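Local coordinates for protein factor essential for expression of methicillin resistance (Staphylococcus aureus, PDB 1LRZ) that adds glycines 2 and 3 of the pentaglycine interpeptide bridge to the staphylococcal peptidoglycan precursor, using glycyl-tRNA(Gly) as donor, at residues I155-A168 and A353-S367. Sequence-based numbering, arbitrary orientation.
Sequences IRYHSVLDLKDKTA and ALNHGIDRYNFYGVS
Leu161 and Tyr361 face each other as a hydrogen-bonded antiparallel pair, Leu161 N to Tyr361 O 2.8 Å and Tyr361 N to Leu161 O 2.9 Å, both nearly straight, in the tight middle of strands 157-162 and 360-365. On the face carrying Val160, the branched valine suits a buried strand: its CG1, anti to the backbone N, lies over one face of the Arg360 guanidinium, while the extended arginine carries its charge on to Glu324. Tyr364 starts on the opposite face, but its chi1 of -138° swings the ring back to His158, whose NE2 lies over one ring face, 3.2 Å from Tyr364 CE1, the planes oblique at 31°; the phenol OH continues to His22. Phe363 and Tyr364 both face Ser159, whose O accepts a short but bent bond from Phe363 N (2.8 Å, 130° at the hydrogen). Ser159, small and polar, lies against Phe363 CB and hydrogen-bonds His118 through OG.

Past Asp162 one more backbone bond, Leu163 N to Asp359 O (2.9 Å), closes the ladder, and buried, branched Leu163 packs CD1 on small Ala353 CB (3.5 Å). The solvent side is looser: long Lys164, exposed at the turn, still reaches Asp359 OD2 with NZ in a salt bridge (3.6 Å), and a water links Asp359 OD1 to Asp165 N. The whole is a classic beta bulge between neighbouring antiparallel strands in the nine-stranded mixed sheet of this FemABX-family protein.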
loop_
_atom_site.group_PDB
_atom_site.type_symbol
_atom_site.label_atom_id
_atom_site.label_comp_id
_atom_site.label_asym_id
_atom_site.label_seq_id
_atom_site.Cartn_x
_atom_site.Cartn_y
_atom_site.Cartn_z
ATOM N N ILE A 155 3.575 -8.536 -8.958
ATOM C CA ILE A 155 2.580 -7.929 -9.836
ATOM C C ILE A 155 3.227 -6.721 -10.522
ATOM O O ILE A 155 3.859 -5.887 -9.862
ATOM C CB ILE A 155 1.325 -7.481 -9.030
ATOM C CG1 ILE A 155 0.317 -6.801 -9.958
ATOM C CG2 ILE A 155 1.721 -6.541 -7.916
ATOM C CD1 ILE A 155 -0.134 -7.694 -11.114
ATOM N N ARG A 156 3.071 -6.641 -11.843
ATOM C CA ARG A 156 3.658 -5.571 -12.649
ATOM C C ARG A 156 2.884 -4.255 -12.704
ATOM O O ARG A 156 3.359 -3.295 -13.314
ATOM C CB ARG A 156 3.887 -6.030 -14.104
ATOM C CG ARG A 156 5.121 -6.873 -14.378
ATOM C CD ARG A 156 5.461 -6.892 -15.892
ATOM N NE ARG A 156 4.268 -7.050 -16.721
ATOM C CZ ARG A 156 3.835 -6.143 -17.592
ATOM N NH1 ARG A 156 4.501 -5.005 -17.766
ATOM N NH2 ARG A 156 2.718 -6.365 -18.271
ATOM N N TYR A 157 1.712 -4.195 -12.080
ATOM C CA TYR A 157 0.911 -2.972 -12.114
ATOM C C TYR A 157 0.527 -2.453 -10.733
ATOM O O TYR A 157 0.094 -3.223 -9.876
ATOM C CB TYR A 157 -0.383 -3.185 -12.905
ATOM C CG TYR A 157 -0.211 -3.662 -14.330
ATOM C CD1 TYR A 157 0.098 -5.000 -14.616
ATOM C CD2 TYR A 157 -0.388 -2.785 -15.398
ATOM C CE1 TYR A 157 0.223 -5.448 -15.945
ATOM C CE2 TYR A 157 -0.267 -3.220 -16.720
ATOM C CZ TYR A 157 0.035 -4.550 -16.983
ATOM O OH TYR A 157 0.128 -4.976 -18.290
ATOM N N HIS A 158 0.682 -1.142 -10.538
ATOM C CA HIS A 158 0.320 -0.479 -9.281
ATOM C C HIS A 158 -0.667 0.656 -9.564
ATOM O O HIS A 158 -0.618 1.271 -10.627
ATOM C CB HIS A 158 1.546 0.156 -8.601
ATOM C CG HIS A 158 2.507 -0.827 -8.007
ATOM N ND1 HIS A 158 3.733 -0.445 -7.500
ATOM C CD2 HIS A 158 2.426 -2.168 -7.828
ATOM C CE1 HIS A 158 4.365 -1.510 -7.036
ATOM N NE2 HIS A 158 3.595 -2.569 -7.223
ATOM N N SER A 159 -1.557 0.919 -8.607
ATOM C CA SER A 159 -2.508 2.030 -8.692
ATOM C C SER A 159 -1.865 3.020 -7.721
ATOM O O SER A 159 -1.796 2.754 -6.518
ATOM C CB SER A 159 -3.883 1.626 -8.170
ATOM O OG SER A 159 -4.674 2.790 -7.972
ATOM N N VAL A 160 -1.408 4.157 -8.233
ATOM C CA VAL A 160 -0.675 5.119 -7.415
ATOM C C VAL A 160 -1.256 6.529 -7.388
ATOM O O VAL A 160 -1.561 7.097 -8.430
ATOM C CB VAL A 160 0.785 5.201 -7.925
ATOM C CG1 VAL A 160 1.624 6.101 -7.014
ATOM C CG2 VAL A 160 1.372 3.788 -8.016
ATOM N N LEU A 161 -1.380 7.080 -6.185
ATOM C CA LEU A 161 -1.913 8.424 -5.977
ATOM C C LEU A 161 -0.774 9.391 -5.671
ATOM O O LEU A 161 -0.075 9.256 -4.660
ATOM C CB LEU A 161 -2.900 8.422 -4.811
ATOM C CG LEU A 161 -3.551 9.759 -4.421
ATOM C CD1 LEU A 161 -4.367 10.305 -5.601
ATOM C CD2 LEU A 161 -4.459 9.528 -3.210
ATOM N N ASP A 162 -0.593 10.375 -6.547
ATOM C CA ASP A 162 0.467 11.358 -6.378
ATOM C C ASP A 162 0.037 12.440 -5.398
ATOM O O ASP A 162 -1.008 13.078 -5.573
ATOM C CB ASP A 162 0.828 11.969 -7.733
ATOM C CG ASP A 162 1.912 13.032 -7.622
ATOM O OD1 ASP A 162 2.608 13.083 -6.579
ATOM O OD2 ASP A 162 2.074 13.805 -8.587
ATOM N N LEU A 163 0.839 12.648 -4.360
ATOM C CA LEU A 163 0.503 13.647 -3.346
ATOM C C LEU A 163 1.386 14.895 -3.409
ATOM O O LEU A 163 1.200 15.832 -2.624
ATOM C CB LEU A 163 0.612 13.022 -1.954
ATOM C CG LEU A 163 -0.221 11.764 -1.642
ATOM C CD1 LEU A 163 0.090 11.312 -0.221
ATOM C CD2 LEU A 163 -1.713 12.043 -1.796
ATOM N N LYS A 164 2.353 14.905 -4.322
ATOM C CA LYS A 164 3.260 16.041 -4.435
ATOM C C LYS A 164 2.497 17.359 -4.597
ATOM O O LYS A 164 1.652 17.492 -5.486
ATOM C CB LYS A 164 4.215 15.853 -5.622
ATOM C CG LYS A 164 5.285 16.952 -5.731
ATOM C CD LYS A 164 6.194 16.932 -4.492
ATOM C CE LYS A 164 7.240 18.036 -4.505
ATOM N NZ LYS A 164 8.157 17.892 -3.338
ATOM N N ASP A 165 2.800 18.317 -3.725
ATOM C CA ASP A 165 2.184 19.645 -3.742
ATOM C C ASP A 165 0.667 19.670 -3.551
ATOM O O ASP A 165 -0.018 20.585 -4.016
ATOM C CB ASP A 165 2.552 20.386 -5.035
ATOM C CG ASP A 165 4.053 20.670 -5.138
ATOM O OD1 ASP A 165 4.724 20.712 -4.087
ATOM O OD2 ASP A 165 4.555 20.863 -6.263
ATOM N N LYS A 166 0.143 18.668 -2.860
ATOM C CA LYS A 166 -1.289 18.618 -2.603
ATOM C C LYS A 166 -1.586 18.566 -1.121
ATOM O O LYS A 166 -0.769 18.083 -0.336
ATOM C CB LYS A 166 -1.914 17.417 -3.323
ATOM C CG LYS A 166 -2.181 17.731 -4.773
ATOM C CD LYS A 166 -2.279 16.516 -5.643
ATOM C CE LYS A 166 -2.480 16.955 -7.090
ATOM N NZ LYS A 166 -2.384 15.807 -8.046
ATOM N N THR A 167 -2.743 19.103 -0.748
ATOM C CA THR A 167 -3.195 19.097 0.634
ATOM C C THR A 167 -4.330 18.089 0.683
ATOM O O THR A 167 -4.804 17.610 -0.357
ATOM C CB THR A 167 -3.802 20.438 1.060
ATOM O OG1 THR A 167 -4.991 20.676 0.291
ATOM C CG2 THR A 167 -2.809 21.576 0.846
ATOM N N ALA A 168 -4.781 17.791 1.894
ATOM C CA ALA A 168 -5.876 16.857 2.089
ATOM C C ALA A 168 -7.132 17.337 1.355
ATOM O O ALA A 168 -7.883 16.528 0.798
ATOM C CB ALA A 168 -6.150 16.716 3.564
ATOM N N ALA A 353 0.806 10.214 5.134
ATOM C CA ALA A 353 1.749 10.634 4.092
ATOM C C ALA A 353 1.809 12.161 3.925
ATOM O O ALA A 353 2.898 12.740 3.836
ATOM C CB ALA A 353 1.385 9.975 2.753
ATOM N N LEU A 354 0.647 12.806 3.876
ATOM C CA LEU A 354 0.582 14.258 3.722
ATOM C C LEU A 354 1.236 14.988 4.899
ATOM O O LEU A 354 1.977 15.943 4.710
ATOM C CB LEU A 354 -0.875 14.719 3.622
ATOM C CG LEU A 354 -1.657 14.326 2.377
ATOM C CD1 LEU A 354 -3.130 14.724 2.544
ATOM C CD2 LEU A 354 -1.017 15.002 1.158
ATOM N N ASN A 355 0.941 14.533 6.111
ATOM C CA ASN A 355 1.478 15.157 7.309
ATOM C C ASN A 355 2.972 14.911 7.533
ATOM O O ASN A 355 3.656 15.741 8.137
ATOM C CB ASN A 355 0.705 14.679 8.542
ATOM C CG ASN A 355 -0.753 15.097 8.521
ATOM O OD1 ASN A 355 -1.114 16.091 7.898
ATOM N ND2 ASN A 355 -1.596 14.348 9.219
ATOM N N HIS A 356 3.488 13.794 7.031
ATOM C CA HIS A 356 4.889 13.477 7.266
ATOM C C HIS A 356 5.816 13.414 6.069
ATOM O O HIS A 356 6.748 12.609 6.033
ATOM C CB HIS A 356 4.969 12.194 8.089
ATOM C CG HIS A 356 4.146 12.255 9.336
ATOM N ND1 HIS A 356 4.464 13.081 10.393
ATOM C CD2 HIS A 356 2.964 11.674 9.655
ATOM C CE1 HIS A 356 3.509 13.011 11.307
ATOM N NE2 HIS A 356 2.587 12.165 10.882
ATOM N N GLY A 357 5.545 14.280 5.094
ATOM C CA GLY A 357 6.387 14.406 3.911
ATOM C C GLY A 357 6.621 13.250 2.955
ATOM O O GLY A 357 7.708 13.137 2.395
ATOM N N ILE A 358 5.629 12.388 2.758
ATOM C CA ILE A 358 5.781 11.292 1.812
ATOM C C ILE A 358 4.828 11.695 0.693
ATOM O O ILE A 358 3.612 11.815 0.909
ATOM C CB ILE A 358 5.400 9.932 2.458
ATOM C CG1 ILE A 358 6.387 9.617 3.588
ATOM C CG2 ILE A 358 5.409 8.827 1.406
ATOM C CD1 ILE A 358 5.945 8.488 4.543
ATOM N N ASP A 359 5.391 11.920 -0.493
ATOM C CA ASP A 359 4.628 12.400 -1.646
ATOM C C ASP A 359 3.996 11.373 -2.577
ATOM O O ASP A 359 3.544 11.722 -3.672
ATOM C CB ASP A 359 5.520 13.318 -2.480
ATOM C CG ASP A 359 6.100 14.461 -1.667
ATOM O OD1 ASP A 359 5.339 15.079 -0.891
ATOM O OD2 ASP A 359 7.305 14.742 -1.819
ATOM N N ARG A 360 3.952 10.122 -2.151
ATOM C CA ARG A 360 3.387 9.073 -2.991
ATOM C C ARG A 360 2.600 8.083 -2.148
ATOM O O ARG A 360 3.095 7.594 -1.137
ATOM C CB ARG A 360 4.525 8.371 -3.723
ATOM C CG ARG A 360 4.150 7.131 -4.519
ATOM C CD ARG A 360 5.360 6.730 -5.370
ATOM N NE ARG A 360 5.329 5.345 -5.828
ATOM C CZ ARG A 360 5.382 4.971 -7.103
ATOM N NH1 ARG A 360 5.451 5.885 -8.071
ATOM N NH2 ARG A 360 5.422 3.676 -7.409
ATOM N N TYR A 361 1.370 7.803 -2.563
ATOM C CA TYR A 361 0.515 6.873 -1.847
ATOM C C TYR A 361 0.199 5.747 -2.831
ATOM O O TYR A 361 -0.517 5.939 -3.814
ATOM C CB TYR A 361 -0.765 7.577 -1.397
ATOM C CG TYR A 361 -1.622 6.740 -0.477
ATOM C CD1 TYR A 361 -1.349 6.665 0.890
ATOM C CD2 TYR A 361 -2.705 6.018 -0.977
ATOM C CE1 TYR A 361 -2.139 5.890 1.737
ATOM C CE2 TYR A 361 -3.499 5.237 -0.144
ATOM C CZ TYR A 361 -3.212 5.179 1.210
ATOM O OH TYR A 361 -4.004 4.405 2.019
ATOM N N ASN A 362 0.742 4.573 -2.550
ATOM C CA ASN A 362 0.606 3.422 -3.424
ATOM C C ASN A 362 -0.500 2.442 -3.014
ATOM O O ASN A 362 -0.332 1.701 -2.046
ATOM C CB ASN A 362 1.957 2.697 -3.454
ATOM C CG ASN A 362 2.157 1.882 -4.709
ATOM O OD1 ASN A 362 1.195 1.445 -5.329
ATOM N ND2 ASN A 362 3.424 1.658 -5.083
ATOM N N PHE A 363 -1.616 2.436 -3.751
ATOM C CA PHE A 363 -2.717 1.507 -3.470
ATOM C C PHE A 363 -2.245 0.105 -3.855
ATOM O O PHE A 363 -2.927 -0.899 -3.631
ATOM C CB PHE A 363 -3.977 1.877 -4.271
ATOM C CG PHE A 363 -4.734 3.040 -3.696
ATOM C CD1 PHE A 363 -4.613 4.316 -4.246
ATOM C CD2 PHE A 363 -5.568 2.859 -2.587
ATOM C CE1 PHE A 363 -5.312 5.403 -3.697
ATOM C CE2 PHE A 363 -6.274 3.947 -2.031
ATOM C CZ PHE A 363 -6.148 5.215 -2.584
ATOM N N TYR A 364 -1.058 0.071 -4.447
ATOM C CA TYR A 364 -0.390 -1.151 -4.869
ATOM C C TYR A 364 -1.023 -1.981 -5.999
ATOM O O TYR A 364 -1.635 -1.444 -6.919
ATOM C CB TYR A 364 -0.092 -2.041 -3.643
ATOM C CG TYR A 364 1.293 -2.678 -3.679
ATOM C CD1 TYR A 364 2.430 -1.903 -3.964
ATOM C CD2 TYR A 364 1.474 -4.038 -3.424
ATOM C CE1 TYR A 364 3.699 -2.462 -3.992
ATOM C CE2 TYR A 364 2.756 -4.616 -3.454
ATOM C CZ TYR A 364 3.859 -3.819 -3.738
ATOM O OH TYR A 364 5.126 -4.360 -3.769
ATOM N N GLY A 365 -0.862 -3.296 -5.909
ATOM C CA GLY A 365 -1.291 -4.198 -6.961
ATOM C C GLY A 365 -2.664 -4.270 -7.598
ATOM O O GLY A 365 -3.677 -4.282 -6.907
ATOM N N VAL A 366 -2.683 -4.287 -8.933
ATOM C CA VAL A 366 -3.923 -4.492 -9.690
ATOM C C VAL A 366 -3.513 -5.515 -10.754
ATOM O O VAL A 366 -2.343 -5.556 -11.164
ATOM C CB VAL A 366 -4.498 -3.190 -10.350
ATOM C CG1 VAL A 366 -4.789 -2.144 -9.264
ATOM C CG2 VAL A 366 -3.547 -2.646 -11.401
ATOM N N SER A 367 -4.456 -6.343 -11.193
ATOM C CA SER A 367 -4.153 -7.401 -12.157
ATOM C C SER A 367 -3.610 -6.936 -13.505
ATOM O O SER A 367 -2.826 -7.644 -14.135
ATOM C CB SER A 367 -5.397 -8.261 -12.402
ATOM O OG SER A 367 -6.383 -7.511 -13.090
HETATM O O HOH W 1 4.180 17.842 -1.137
#